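Side-chain contacts in dehalogenase-like hydrolase (Ralstonia solanacearum, PDB 3UMB), which probably catalyses the hydrolytic dehalogenation of small (S)-2-haloalkanoic acids to the corresponding (R)-2-hydroxyalkanoic acids: residues L81-G84 and N85-A89; A136-S139 and G140-H144; L153-A157 and P158-A162; F168-P171 and A172-L176. One frame throughout, in Å; residues are numbered along the deposited sequence.

Interaction 1 (L81-G84 and N85-A89)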
ATOM      1  N   LEU A  81      -6.933 -15.577 -15.502  1.00 27.50           N
ATOM      2  CA  LEU A  81      -5.990 -16.674 -15.748  1.00 28.35           C
ATOM      3  C   LEU A  81      -6.353 -18.012 -15.064  1.00 29.77           C
ATOM      4  O   LEU A  81      -6.711 -18.018 -13.883  1.00 29.98           O
ATOM      5  CB  LEU A  81      -4.603 -16.243 -15.276  1.00 27.97           C
ATOM      6  CG  LEU A  81      -4.100 -14.901 -15.791  1.00 26.57           C
ATOM      7  CD1 LEU A  81      -2.721 -14.598 -15.145  1.00 28.93           C
ATOM      8  CD2 LEU A  81      -4.007 -14.896 -17.308  1.00 25.50           C
ATOM      9  N   PRO A  82      -6.233 -19.158 -15.794  1.00 31.42           N
ATOM     10  CA  PRO A  82      -6.547 -20.502 -15.254  1.00 33.10           C
ATOM     11  C   PRO A  82      -5.571 -21.095 -14.181  1.00 35.28           C
ATOM     12  O   PRO A  82      -4.820 -22.047 -14.454  1.00 36.44           O
ATOM     13  CB  PRO A  82      -6.583 -21.384 -16.510  1.00 32.42           C
ATOM     14  CG  PRO A  82      -5.741 -20.714 -17.473  1.00 31.66           C
ATOM     15  CD  PRO A  82      -5.921 -19.234 -17.233  1.00 31.24           C
ATOM     16  N   LEU A  83      -5.646 -20.553 -12.964  1.00 37.35           N
ATOM     17  CA  LEU A  83      -4.790 -20.945 -11.848  1.00 38.55           C
ATOM     18  C   LEU A  83      -5.514 -21.933 -10.937  1.00 39.55           C
ATOM     19  O   LEU A  83      -6.255 -21.545 -10.045  1.00 39.84           O
ATOM     20  CB  LEU A  83      -4.356 -19.713 -11.031  1.00 38.67           C
ATOM     21  CG  LEU A  83      -3.416 -19.964  -9.836  1.00 39.07           C
ATOM     22  CD1 LEU A  83      -1.963 -19.612 -10.208  1.00 36.82           C
ATOM     23  CD2 LEU A  83      -3.875 -19.183  -8.616  1.00 36.33           C
ATOM     24  N   GLY A  84      -5.290 -23.215 -11.176  1.00 40.61           N
ATOM     25  CA  GLY A  84      -5.722 -24.249 -10.242  1.00 41.88           C
ATOM     26  C   GLY A  84      -4.521 -24.738  -9.421  1.00 42.52           C
ATOM     27  O   GLY A  84      -3.467 -24.109  -9.416  1.00 42.25           O
ATOM     28  N   ASN A  85      -4.674 -25.885  -8.766  1.00 43.21           N
ATOM     29  CA  ASN A  85      -3.661 -26.365  -7.845  1.00 44.20           C
ATOM     30  C   ASN A  85      -2.253 -26.512  -8.476  1.00 43.72           C
ATOM     31  O   ASN A  85      -1.278 -26.006  -7.915  1.00 44.20           O
ATOM     32  CB  ASN A  85      -4.125 -27.653  -7.161  1.00 44.47           C
ATOM     33  CG  ASN A  85      -5.368 -27.441  -6.320  1.00 45.57           C
ATOM     34  OD1 ASN A  85      -5.437 -26.505  -5.512  1.00 46.48           O
ATOM     35  ND2 ASN A  85      -6.368 -28.312  -6.503  1.00 45.68           N
ATOM     36  N   HIS A  86      -2.135 -27.142  -9.645  1.00 43.29           N
ATOM     37  CA  HIS A  86      -0.802 -27.346 -10.222  1.00 42.34           C
ATOM     38  C   HIS A  86      -0.139 -26.005 -10.481  1.00 40.66           C
ATOM     39  O   HIS A  86       0.972 -25.805 -10.016  1.00 40.15           O
ATOM     40  CB  HIS A  86      -0.791 -28.229 -11.506  1.00 43.24           C
ATOM     41  CG  HIS A  86       0.548 -28.265 -12.202  1.00 45.84           C
ATOM     42  ND1 HIS A  86       1.542 -29.170 -11.875  1.00 48.42           N
ATOM     43  CD2 HIS A  86       1.068 -27.479 -13.184  1.00 47.87           C
ATOM     44  CE1 HIS A  86       2.608 -28.956 -12.635  1.00 49.18           C
ATOM     45  NE2 HIS A  86       2.352 -27.927 -13.429  1.00 49.66           N
ATOM     46  N   ALA A  87      -0.786 -25.080 -11.201  1.00 38.92           N
ATOM     47  CA  ALA A  87      -0.063 -23.847 -11.624  1.00 37.99           C
ATOM     48  C   ALA A  87       0.285 -22.949 -10.408  1.00 36.72           C
ATOM     49  O   ALA A  87       1.303 -22.265 -10.392  1.00 35.61           O
ATOM     50  CB  ALA A  87      -0.833 -23.066 -12.680  1.00 37.23           C
ATOM     51  N   GLU A  88      -0.601 -22.970  -9.420  1.00 36.19           N
ATOM     52  CA  GLU A  88      -0.373 -22.357  -8.113  1.00 36.30           C
ATOM     53  C   GLU A  88       0.833 -22.988  -7.407  1.00 36.45           C
ATOM     54  O   GLU A  88       1.793 -22.300  -7.108  1.00 36.37           O
ATOM     55  CB  GLU A  88      -1.608 -22.539  -7.238  1.00 35.92           C
ATOM     56  CG  GLU A  88      -1.439 -22.044  -5.835  1.00 36.13           C
ATOM     57  CD  GLU A  88      -2.737 -21.716  -5.204  1.00 35.40           C
ATOM     58  OE1 GLU A  88      -3.518 -20.978  -5.821  1.00 37.26           O
ATOM     59  OE2 GLU A  88      -2.989 -22.179  -4.084  1.00 36.37           O
ATOM     60  N   ALA A  89       0.780 -24.301  -7.155  1.00 36.40           N
ATOM     61  CA  ALA A  89       1.932 -25.002  -6.568  1.00 36.40           C
ATOM     62  C   ALA A  89       3.215 -24.650  -7.329  1.00 35.37           C
ATOM     63  O   ALA A  89       4.200 -24.262  -6.738  1.00 36.08           O
ATOM     64  CB  ALA A  89       1.689 -26.531  -6.505  1.00 36.49           C
TER
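Gly84 and Glu88 meet through the backbone at the start of helix 85-96, while Leu83 leans against the same glutamate from outside the first turn. Gly84 is the N-cap, and its carbonyl takes the Glu88 amide in a nearly straight bond, Glu88 N to Gly84 O at 3.1 Å with 164° at the hydrogen. CB of Glu88 also sits close to that oxygen, 3.3 Å from Gly84 O. Leu83 brings both methyls to the turn. With CG opposite the backbone N (chi1 -178°), its side chain reaches forward and crosses that of Glu88 at about a right angle: CD1 lies 3.7 Å from Glu88 N, and CD2 packs 3.3 Å from Glu88 OE1. The carboxylate also looks to helix 64-78, where OE2 makes a salt bridge with Arg73. Leu83 touches Leu72 and Cys76 of that helix, so this leucine links the start of helix 85-96 to helix 64-78. A thinner apolar contact joins Leu83 CD1 to Ala87 CB. The arrangement is an N-capped first turn, with the residue just before the cap packed on the fourth residue of the helix, in the all-helical part of the enzyme.

Interaction 2 (A136-S139 and G140-H144)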
ATOM      1  N   ALA A 136      21.209 -20.401  -3.077  1.00 58.75           N
ATOM      2  CA  ALA A 136      22.053 -19.219  -3.310  1.00 58.57           C
ATOM      3  C   ALA A 136      23.418 -19.250  -2.635  1.00 58.53           C
ATOM      4  O   ALA A 136      24.244 -18.384  -2.917  1.00 58.89           O
ATOM      5  CB  ALA A 136      21.333 -17.967  -2.888  1.00 58.12           C
ATOM      6  N   GLY A 137      23.653 -20.201  -1.733  1.00 58.26           N
ATOM      7  CA  GLY A 137      24.991 -20.394  -1.169  1.00 58.42           C
ATOM      8  C   GLY A 137      25.442 -19.338  -0.173  1.00 58.50           C
ATOM      9  O   GLY A 137      26.648 -19.090  -0.017  1.00 58.47           O
HETATM   10  N   MSE A 138      24.488 -18.712   0.511  1.00 58.46           N
HETATM   11  CA  MSE A 138      24.847 -17.648   1.467  1.00 58.64           C
HETATM   12  C   MSE A 138      24.737 -18.095   2.932  1.00 58.30           C
HETATM   13  O   MSE A 138      24.885 -17.263   3.855  1.00 58.32           O
HETATM   14  CB  MSE A 138      23.981 -16.414   1.245  1.00 58.76           C
HETATM   15  CG  MSE A 138      24.137 -15.769  -0.114  1.00 58.75           C
HETATM   16 SE   MSE A 138      22.877 -14.309  -0.228  1.00 61.99          SE
HETATM   17  CE  MSE A 138      21.124 -15.240  -0.383  1.00 45.67           C
ATOM     18  N   SER A 139      24.480 -19.397   3.143  1.00 57.56           N
ATOM     19  CA  SER A 139      24.517 -19.999   4.489  1.00 56.36           C
ATOM     20  C   SER A 139      25.901 -19.695   5.140  1.00 55.02           C
ATOM     21  O   SER A 139      26.937 -19.777   4.473  1.00 54.38           O
ATOM     22  CB  SER A 139      24.213 -21.510   4.408  1.00 56.55           C
ATOM     23  OG  SER A 139      23.106 -21.814   3.537  1.00 57.15           O
ATOM     24  N   GLY A 140      25.893 -19.264   6.406  1.00 53.12           N
ATOM     25  CA  GLY A 140      27.124 -18.890   7.124  1.00 51.84           C
ATOM     26  C   GLY A 140      27.500 -17.406   7.162  1.00 50.86           C
ATOM     27  O   GLY A 140      28.191 -16.942   8.096  1.00 50.18           O
ATOM     28  N   LEU A 141      27.043 -16.646   6.159  1.00 49.63           N
ATOM     29  CA  LEU A 141      27.421 -15.226   6.013  1.00 48.01           C
ATOM     30  C   LEU A 141      26.636 -14.342   6.962  1.00 45.99           C
ATOM     31  O   LEU A 141      27.143 -13.320   7.418  1.00 45.27           O
ATOM     32  CB  LEU A 141      27.264 -14.747   4.553  1.00 48.42           C
ATOM     33  CG  LEU A 141      28.257 -15.369   3.536  1.00 49.35           C
ATOM     34  CD1 LEU A 141      27.761 -16.730   3.024  1.00 50.00           C
ATOM     35  CD2 LEU A 141      28.526 -14.440   2.361  1.00 50.11           C
ATOM     36  N   PHE A 142      25.410 -14.749   7.270  1.00 44.69           N
ATOM     37  CA  PHE A 142      24.564 -14.005   8.214  1.00 43.56           C
ATOM     38  C   PHE A 142      24.571 -14.566   9.648  1.00 42.56           C
ATOM     39  O   PHE A 142      24.175 -15.707   9.927  1.00 41.96           O
ATOM     40  CB  PHE A 142      23.119 -13.917   7.708  1.00 43.55           C
ATOM     41  CG  PHE A 142      23.003 -13.337   6.343  1.00 42.90           C
ATOM     42  CD1 PHE A 142      23.459 -12.070   6.083  1.00 45.09           C
ATOM     43  CD2 PHE A 142      22.450 -14.058   5.321  1.00 44.65           C
ATOM     44  CE1 PHE A 142      23.379 -11.524   4.817  1.00 44.91           C
ATOM     45  CE2 PHE A 142      22.360 -13.525   4.047  1.00 45.12           C
ATOM     46  CZ  PHE A 142      22.824 -12.259   3.795  1.00 44.65           C
ATOM     47  N   ASP A 143      24.997 -13.702  10.554  1.00 41.98           N
ATOM     48  CA  ASP A 143      24.760 -13.886  11.977  1.00 41.23           C
ATOM     49  C   ASP A 143      23.254 -14.023  12.309  1.00 39.98           C
ATOM     50  O   ASP A 143      22.850 -14.992  12.961  1.00 40.19           O
ATOM     51  CB  ASP A 143      25.379 -12.726  12.743  1.00 41.09           C
ATOM     52  CG  ASP A 143      26.890 -12.698  12.627  1.00 43.37           C
ATOM     53  OD1 ASP A 143      27.433 -13.293  11.663  1.00 47.87           O
ATOM     54  OD2 ASP A 143      27.543 -12.078  13.503  1.00 46.05           O
ATOM     55  N   HIS A 144      22.422 -13.083  11.840  1.00 38.04           N
ATOM     56  CA  HIS A 144      20.977 -13.116  12.150  1.00 35.93           C
ATOM     57  C   HIS A 144      20.133 -13.087  10.883  1.00 33.28           C
ATOM     58  O   HIS A 144      20.401 -12.335   9.976  1.00 32.81           O
ATOM     59  CB  HIS A 144      20.594 -11.949  13.061  1.00 36.19           C
ATOM     60  CG  HIS A 144      21.458 -11.802  14.287  1.00 39.29           C
ATOM     61  ND1 HIS A 144      21.239 -12.522  15.448  1.00 40.26           N
ATOM     62  CD2 HIS A 144      22.519 -10.991  14.541  1.00 39.78           C
ATOM     63  CE1 HIS A 144      22.125 -12.159  16.361  1.00 41.19           C
ATOM     64  NE2 HIS A 144      22.913 -11.232  15.838  1.00 40.74           N
TER
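Met138, a selenomethionine in this crystal, and Leu141 are the ends of a tight turn, with Ser139 and Gly140 at its corners. The Leu141 amide closes it, Leu141 N to Met138 O at 3.2 Å with 161° at the hydrogen, the donor standing above the carbonyl plane. The corner angles are those of a type II beta turn, and Gly140 takes the positive-phi corner. Ser139 starts its side chain away from residues 140-144.

Leu141 folds its side chain back over the turn. CG is opposite its own carbonyl carbon, and the second torsion, at 84°, departs from the extended arrangement usual for leucine with this chi1. That rotation swings CD1 onto the acceptor carbonyl: Leu141 CD1 lies 3.0 Å from Met138 O, closer than is comfortable for a methyl and an oxygen, so the exact rotation is somewhat doubtful. The same methyl is 4.2 Å from Met138 CB. As modelled, one carbonyl oxygen is both bonded by the Leu141 amide and covered by the Leu141 methyl.

Met138 leaves the backbone on the side of its N, runs straight through CG, then bends at chi3, so its methyl turns off the line of the chain. The Phe142 ring comes up beside it, with CE2 at 4.3 Å from Met138 CB.

The turn lies between helix 126-134 and edge strand 144-147. Met138 and Leu141 both rest on Leu108 of helix 104-112, whereas Phe142 packs on Leu118 and Ile120 of strand 118-122, the neighbour to which His144 bonds as the next strand begins.

Interaction 3 (L153-A157 and P158-A162)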
ATOM      1  N   LEU A 153       3.840  -7.996  12.488  1.00 17.10           N
ATOM      2  CA  LEU A 153       3.601  -6.689  11.861  1.00 17.47           C
ATOM      3  C   LEU A 153       4.612  -6.469  10.732  1.00 17.44           C
ATOM      4  O   LEU A 153       5.851  -6.728  10.911  1.00 19.33           O
ATOM      5  CB  LEU A 153       3.744  -5.552  12.874  1.00 16.57           C
ATOM      6  CG  LEU A 153       2.640  -5.426  13.949  1.00 16.83           C
ATOM      7  CD1 LEU A 153       3.184  -4.676  15.114  1.00 15.36           C
ATOM      8  CD2 LEU A 153       1.314  -4.760  13.441  1.00 15.24           C
ATOM      9  N   TYR A 154       4.125  -5.993   9.597  1.00 16.22           N
ATOM     10  CA  TYR A 154       4.980  -5.803   8.425  1.00 15.69           C
ATOM     11  C   TYR A 154       5.595  -4.424   8.431  1.00 15.95           C
ATOM     12  O   TYR A 154       5.048  -3.484   8.994  1.00 15.35           O
ATOM     13  CB  TYR A 154       4.155  -6.003   7.168  1.00 16.02           C
ATOM     14  CG  TYR A 154       3.818  -7.434   6.924  1.00 14.55           C
ATOM     15  CD1 TYR A 154       2.571  -7.915   7.185  1.00 11.70           C
ATOM     16  CD2 TYR A 154       4.779  -8.327   6.429  1.00 17.50           C
ATOM     17  CE1 TYR A 154       2.258  -9.265   6.983  1.00 15.23           C
ATOM     18  CE2 TYR A 154       4.488  -9.698   6.251  1.00 17.94           C
ATOM     19  CZ  TYR A 154       3.207 -10.147   6.481  1.00 17.77           C
ATOM     20  OH  TYR A 154       2.868 -11.490   6.265  1.00 17.44           O
ATOM     21  N   LYS A 155       6.741  -4.283   7.790  1.00 16.70           N
ATOM     22  CA  LYS A 155       7.252  -2.964   7.445  1.00 16.89           C
ATOM     23  C   LYS A 155       6.144  -2.224   6.760  1.00 16.32           C
ATOM     24  O   LYS A 155       5.407  -2.833   5.966  1.00 17.95           O
ATOM     25  CB  LYS A 155       8.415  -3.045   6.459  1.00 17.46           C
ATOM     26  CG  LYS A 155       9.637  -3.814   6.975  1.00 20.80           C
ATOM     27  CD  LYS A 155      10.386  -4.407   5.781  1.00 23.40           C
ATOM     28  CE  LYS A 155      11.851  -4.697   6.036  1.00 23.81           C
ATOM     29  NZ  LYS A 155      12.463  -5.337   4.775  1.00 24.40           N
ATOM     30  N   THR A 156       6.028  -0.918   6.987  1.00 15.68           N
ATOM     31  CA  THR A 156       7.029  -0.079   7.682  1.00 15.27           C
ATOM     32  C   THR A 156       6.856   0.075   9.206  1.00 15.84           C
ATOM     33  O   THR A 156       7.356   1.034   9.782  1.00 16.45           O
ATOM     34  CB  THR A 156       6.983   1.310   7.090  1.00 15.25           C
ATOM     35  OG1 THR A 156       5.617   1.674   6.933  1.00 14.69           O
ATOM     36  CG2 THR A 156       7.634   1.343   5.673  1.00 13.34           C
ATOM     37  N   ALA A 157       6.129  -0.846   9.838  1.00 14.50           N
ATOM     38  CA  ALA A 157       5.818  -0.799  11.247  1.00 14.39           C
ATOM     39  C   ALA A 157       7.070  -0.713  12.116  1.00 14.79           C
ATOM     40  O   ALA A 157       7.993  -1.485  11.884  1.00 15.34           O
ATOM     41  CB  ALA A 157       4.994  -2.108  11.610  1.00 14.12           C
ATOM     42  N   PRO A 158       7.115   0.213  13.113  1.00 15.17           N
ATOM     43  CA  PRO A 158       8.331   0.329  13.962  1.00 15.54           C
ATOM     44  C   PRO A 158       8.806  -1.009  14.564  1.00 16.11           C
ATOM     45  O   PRO A 158       9.999  -1.240  14.669  1.00 12.57           O
ATOM     46  CB  PRO A 158       7.913   1.273  15.089  1.00 15.29           C
ATOM     47  CG  PRO A 158       6.868   2.171  14.478  1.00 14.10           C
ATOM     48  CD  PRO A 158       6.211   1.369  13.313  1.00 16.10           C
ATOM     49  N   ALA A 159       7.850  -1.871  14.927  1.00 17.95           N
ATOM     50  CA  ALA A 159       8.170  -3.114  15.629  1.00 18.53           C
ATOM     51  C   ALA A 159       8.979  -4.022  14.693  1.00 18.56           C
ATOM     52  O   ALA A 159       9.754  -4.850  15.182  1.00 18.04           O
ATOM     53  CB  ALA A 159       6.893  -3.845  16.106  1.00 18.75           C
ATOM     54  N   ALA A 160       8.756  -3.897  13.378  1.00 18.78           N
ATOM     55  CA  ALA A 160       9.512  -4.681  12.367  1.00 18.97           C
ATOM     56  C   ALA A 160      10.925  -4.166  12.257  1.00 19.27           C
ATOM     57  O   ALA A 160      11.856  -4.941  12.321  1.00 19.44           O
ATOM     58  CB  ALA A 160       8.854  -4.646  10.997  1.00 19.16           C
ATOM     59  N   TYR A 161      11.089  -2.857  12.096  1.00 20.02           N
ATOM     60  CA  TYR A 161      12.429  -2.258  12.030  1.00 20.55           C
ATOM     61  C   TYR A 161      13.198  -2.535  13.344  1.00 20.82           C
ATOM     62  O   TYR A 161      14.383  -2.936  13.325  1.00 20.90           O
ATOM     63  CB  TYR A 161      12.371  -0.758  11.698  1.00 21.14           C
ATOM     64  CG  TYR A 161      11.941  -0.464  10.257  1.00 19.74           C
ATOM     65  CD1 TYR A 161      12.656  -0.998   9.156  1.00 19.84           C
ATOM     66  CD2 TYR A 161      10.858   0.352   9.992  1.00 18.55           C
ATOM     67  CE1 TYR A 161      12.255  -0.759   7.816  1.00 15.84           C
ATOM     68  CE2 TYR A 161      10.447   0.615   8.649  1.00 19.17           C
ATOM     69  CZ  TYR A 161      11.154   0.051   7.570  1.00 18.77           C
ATOM     70  OH  TYR A 161      10.748   0.332   6.276  1.00 20.46           O
ATOM     71  N   ALA A 162      12.493  -2.440  14.469  1.00 19.75           N
ATOM     72  CA  ALA A 162      13.133  -2.611  15.748  1.00 19.81           C
ATOM     73  C   ALA A 162      13.790  -3.955  15.929  1.00 19.98           C
ATOM     74  O   ALA A 162      14.639  -4.064  16.794  1.00 21.10           O
ATOM     75  CB  ALA A 162      12.192  -2.344  16.911  1.00 18.76           C
TER
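Tyr161 lies alongside Thr156, the two side chains pointing the same way, and its ring can be followed outward along the loop of residues 153-157. At CB the first torsion (chi1 -70°) turns CG to the side of the backbone N and sends the ring back toward that loop. One flank then runs past a backbone oxygen: Tyr161 CD2 is 3.6 Å from Thr156 O, and Tyr161 CE2 is closer to the same atom, at 3.3 Å. On the other flank CE1 meets the aliphatic part of Lys155, 4.1 Å from Lys155 CG, the two side chains crossing at about a right angle. CZ comes near Thr156 CA, and at the tip Tyr161 OH lies 3.3 Å from Thr156 CG2 while hydrogen bonding to Asp184.

Ala157 is the N-cap of helix 158-161. Its carbonyl accepts from Ala160 N at 2.9 Å, with a bent angle of 137°, and more weakly from Tyr161 N at 3.4 Å. At the same turn, Ala160 CB packs 3.7 Å from Leu153 O, and Leu153 touches Ala159.

The peptide bond before Thr156 is cis. Thr156 OG1 bonds to Ile50 O of the second subunit, which brings the loop to the dimer interface. Lys155 extends the other way, forming a salt bridge with Asp184 and a weak, long ion pair with Asp10. Its position and partners are consistent with the motif III lysine of the haloacid dehalogenase superfamily, placed here just ahead of a helix N-terminus.

Interaction 4 (F168-P171 and A172-L176)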
ATOM      1  N   PHE A 168      21.223  -7.348  17.083  1.00 33.99           N
ATOM      2  CA  PHE A 168      22.640  -6.984  16.928  1.00 36.25           C
ATOM      3  C   PHE A 168      23.275  -6.336  18.163  1.00 37.42           C
ATOM      4  O   PHE A 168      24.492  -6.199  18.204  1.00 38.19           O
ATOM      5  CB  PHE A 168      22.843  -6.103  15.673  1.00 36.33           C
ATOM      6  CG  PHE A 168      22.866  -6.916  14.398  1.00 39.00           C
ATOM      7  CD1 PHE A 168      24.056  -7.398  13.892  1.00 39.90           C
ATOM      8  CD2 PHE A 168      21.677  -7.304  13.788  1.00 38.76           C
ATOM      9  CE1 PHE A 168      24.062  -8.198  12.762  1.00 41.61           C
ATOM     10  CE2 PHE A 168      21.679  -8.109  12.672  1.00 40.00           C
ATOM     11  CZ  PHE A 168      22.868  -8.558  12.154  1.00 41.03           C
ATOM     12  N   GLY A 169      22.446  -5.939  19.131  1.00 37.98           N
ATOM     13  CA  GLY A 169      22.891  -5.320  20.348  1.00 38.39           C
ATOM     14  C   GLY A 169      23.447  -3.937  20.117  1.00 39.43           C
ATOM     15  O   GLY A 169      24.182  -3.440  20.963  1.00 40.00           O
ATOM     16  N   VAL A 170      23.087  -3.306  18.988  1.00 39.71           N
ATOM     17  CA  VAL A 170      23.513  -1.936  18.653  1.00 39.52           C
ATOM     18  C   VAL A 170      22.318  -1.026  18.298  1.00 39.03           C
ATOM     19  O   VAL A 170      21.287  -1.515  17.852  1.00 38.53           O
ATOM     20  CB  VAL A 170      24.545  -1.918  17.481  1.00 39.99           C
ATOM     21  CG1 VAL A 170      25.771  -2.792  17.833  1.00 41.40           C
ATOM     22  CG2 VAL A 170      23.924  -2.389  16.176  1.00 39.44           C
ATOM     23  N   PRO A 171      22.453   0.298  18.529  1.00 38.19           N
ATOM     24  CA  PRO A 171      21.447   1.260  18.124  1.00 37.53           C
ATOM     25  C   PRO A 171      21.287   1.211  16.633  1.00 36.53           C
ATOM     26  O   PRO A 171      22.232   0.853  15.948  1.00 37.35           O
ATOM     27  CB  PRO A 171      22.066   2.619  18.499  1.00 37.43           C
ATOM     28  CG  PRO A 171      23.008   2.331  19.539  1.00 38.03           C
ATOM     29  CD  PRO A 171      23.526   0.936  19.313  1.00 38.55           C
ATOM     30  N   ALA A 172      20.109   1.592  16.153  1.00 35.84           N
ATOM     31  CA  ALA A 172      19.812   1.799  14.719  1.00 34.69           C
ATOM     32  C   ALA A 172      20.895   2.629  13.985  1.00 33.87           C
ATOM     33  O   ALA A 172      21.308   2.285  12.865  1.00 32.38           O
ATOM     34  CB  ALA A 172      18.449   2.481  14.569  1.00 33.44           C
ATOM     35  N   ALA A 173      21.347   3.711  14.617  1.00 34.05           N
ATOM     36  CA  ALA A 173      22.321   4.620  13.966  1.00 34.22           C
ATOM     37  C   ALA A 173      23.601   3.918  13.539  1.00 33.69           C
ATOM     38  O   ALA A 173      24.273   4.361  12.597  1.00 34.24           O
ATOM     39  CB  ALA A 173      22.641   5.797  14.839  1.00 34.89           C
ATOM     40  N   GLN A 174      23.910   2.806  14.186  1.00 32.47           N
ATOM     41  CA  GLN A 174      25.142   2.084  13.894  1.00 32.71           C
ATOM     42  C   GLN A 174      24.942   0.853  13.006  1.00 31.27           C
ATOM     43  O   GLN A 174      25.870   0.071  12.826  1.00 30.49           O
ATOM     44  CB  GLN A 174      25.808   1.653  15.222  1.00 33.12           C
ATOM     45  CG  GLN A 174      26.241   2.845  16.109  1.00 35.43           C
ATOM     46  CD  GLN A 174      26.665   2.421  17.526  1.00 39.10           C
ATOM     47  OE1 GLN A 174      27.100   1.278  17.757  1.00 38.54           O
ATOM     48  NE2 GLN A 174      26.541   3.357  18.482  1.00 40.99           N
ATOM     49  N   ILE A 175      23.732   0.650  12.494  1.00 29.60           N
ATOM     50  CA  ILE A 175      23.472  -0.428  11.537  1.00 28.52           C
ATOM     51  C   ILE A 175      23.281   0.233  10.185  1.00 27.14           C
ATOM     52  O   ILE A 175      22.630   1.268  10.084  1.00 26.38           O
ATOM     53  CB  ILE A 175      22.244  -1.281  11.948  1.00 28.33           C
ATOM     54  CG1 ILE A 175      22.491  -1.910  13.330  1.00 28.17           C
ATOM     55  CG2 ILE A 175      21.948  -2.382  10.924  1.00 28.17           C
ATOM     56  CD1 ILE A 175      21.396  -2.866  13.817  1.00 25.29           C
ATOM     57  N   LEU A 176      23.924  -0.319   9.157  1.00 26.83           N
ATOM     58  CA  LEU A 176      23.623   0.080   7.785  1.00 25.68           C
ATOM     59  C   LEU A 176      22.488  -0.806   7.271  1.00 24.24           C
ATOM     60  O   LEU A 176      22.594  -2.045   7.214  1.00 22.76           O
ATOM     61  CB  LEU A 176      24.829  -0.009   6.849  1.00 26.34           C
ATOM     62  CG  LEU A 176      24.515   0.402   5.398  1.00 27.07           C
ATOM     63  CD1 LEU A 176      24.080   1.878   5.274  1.00 28.04           C
ATOM     64  CD2 LEU A 176      25.713   0.107   4.499  1.00 29.52           C
TER
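This is a local, surface-level packing of Val170 and Pro171 against Gln174 and Ile175, in the short connection from helix 163-168 to strand 175-179. A short 3-10 segment, 172-174, brings the partners together. Gln174 N bonds to Pro171 O at 3.1 Å (153° at the hydrogen), and Ile175 N follows with a bond to Ala172 O, two successive bonds of the 3-10 kind just ahead of the strand. Val170 CG2 is modelled 3.2 Å from Ile175 CG1, shorter than ordinary carbon contact and perhaps partly model error. Val170 points this methyl at the isoleucine by setting CG2 between its own N and carbonyl carbon. Ile175 CD1 continues to Phe168, 4.0 Å from Phe168 CB at the end of the helix. The extended Gln174 chain lays its amide along the Pro171 ring, NE2 at 3.8 Å from Pro171 CG and OE1 at 3.9 Å from Pro171 CD. Phe168 and Ile175 also pack on Val8 of strand 6-9, next in the sheet. The turn completes the beta-alpha-beta crossover that leads to strand 175-179 in the Rossmann-like core of haloacid dehalogenases.

In the fold
The four contacts follow one another along the chain without overlap. Interaction 1 stands apart in the helical region, its centre about 32 Å from those of interactions 2 and 3 and about 43 Å from that of interaction 4, beyond the chain's centre. The other three belong to the core around the six-stranded parallel sheet: interaction 2 leads into edge strand 144-147, interaction 3 follows that strand, and interaction 4 delivers the chain to strand 175-179. Interactions 2 and 4 touch directly, His144 CD2 lying 3.4 Å from Phe168 CZ in an edge-to-face ring pair. Helical region and sheet core are thus separate parts of the fold, and interaction 3 reaches the second subunit from the core.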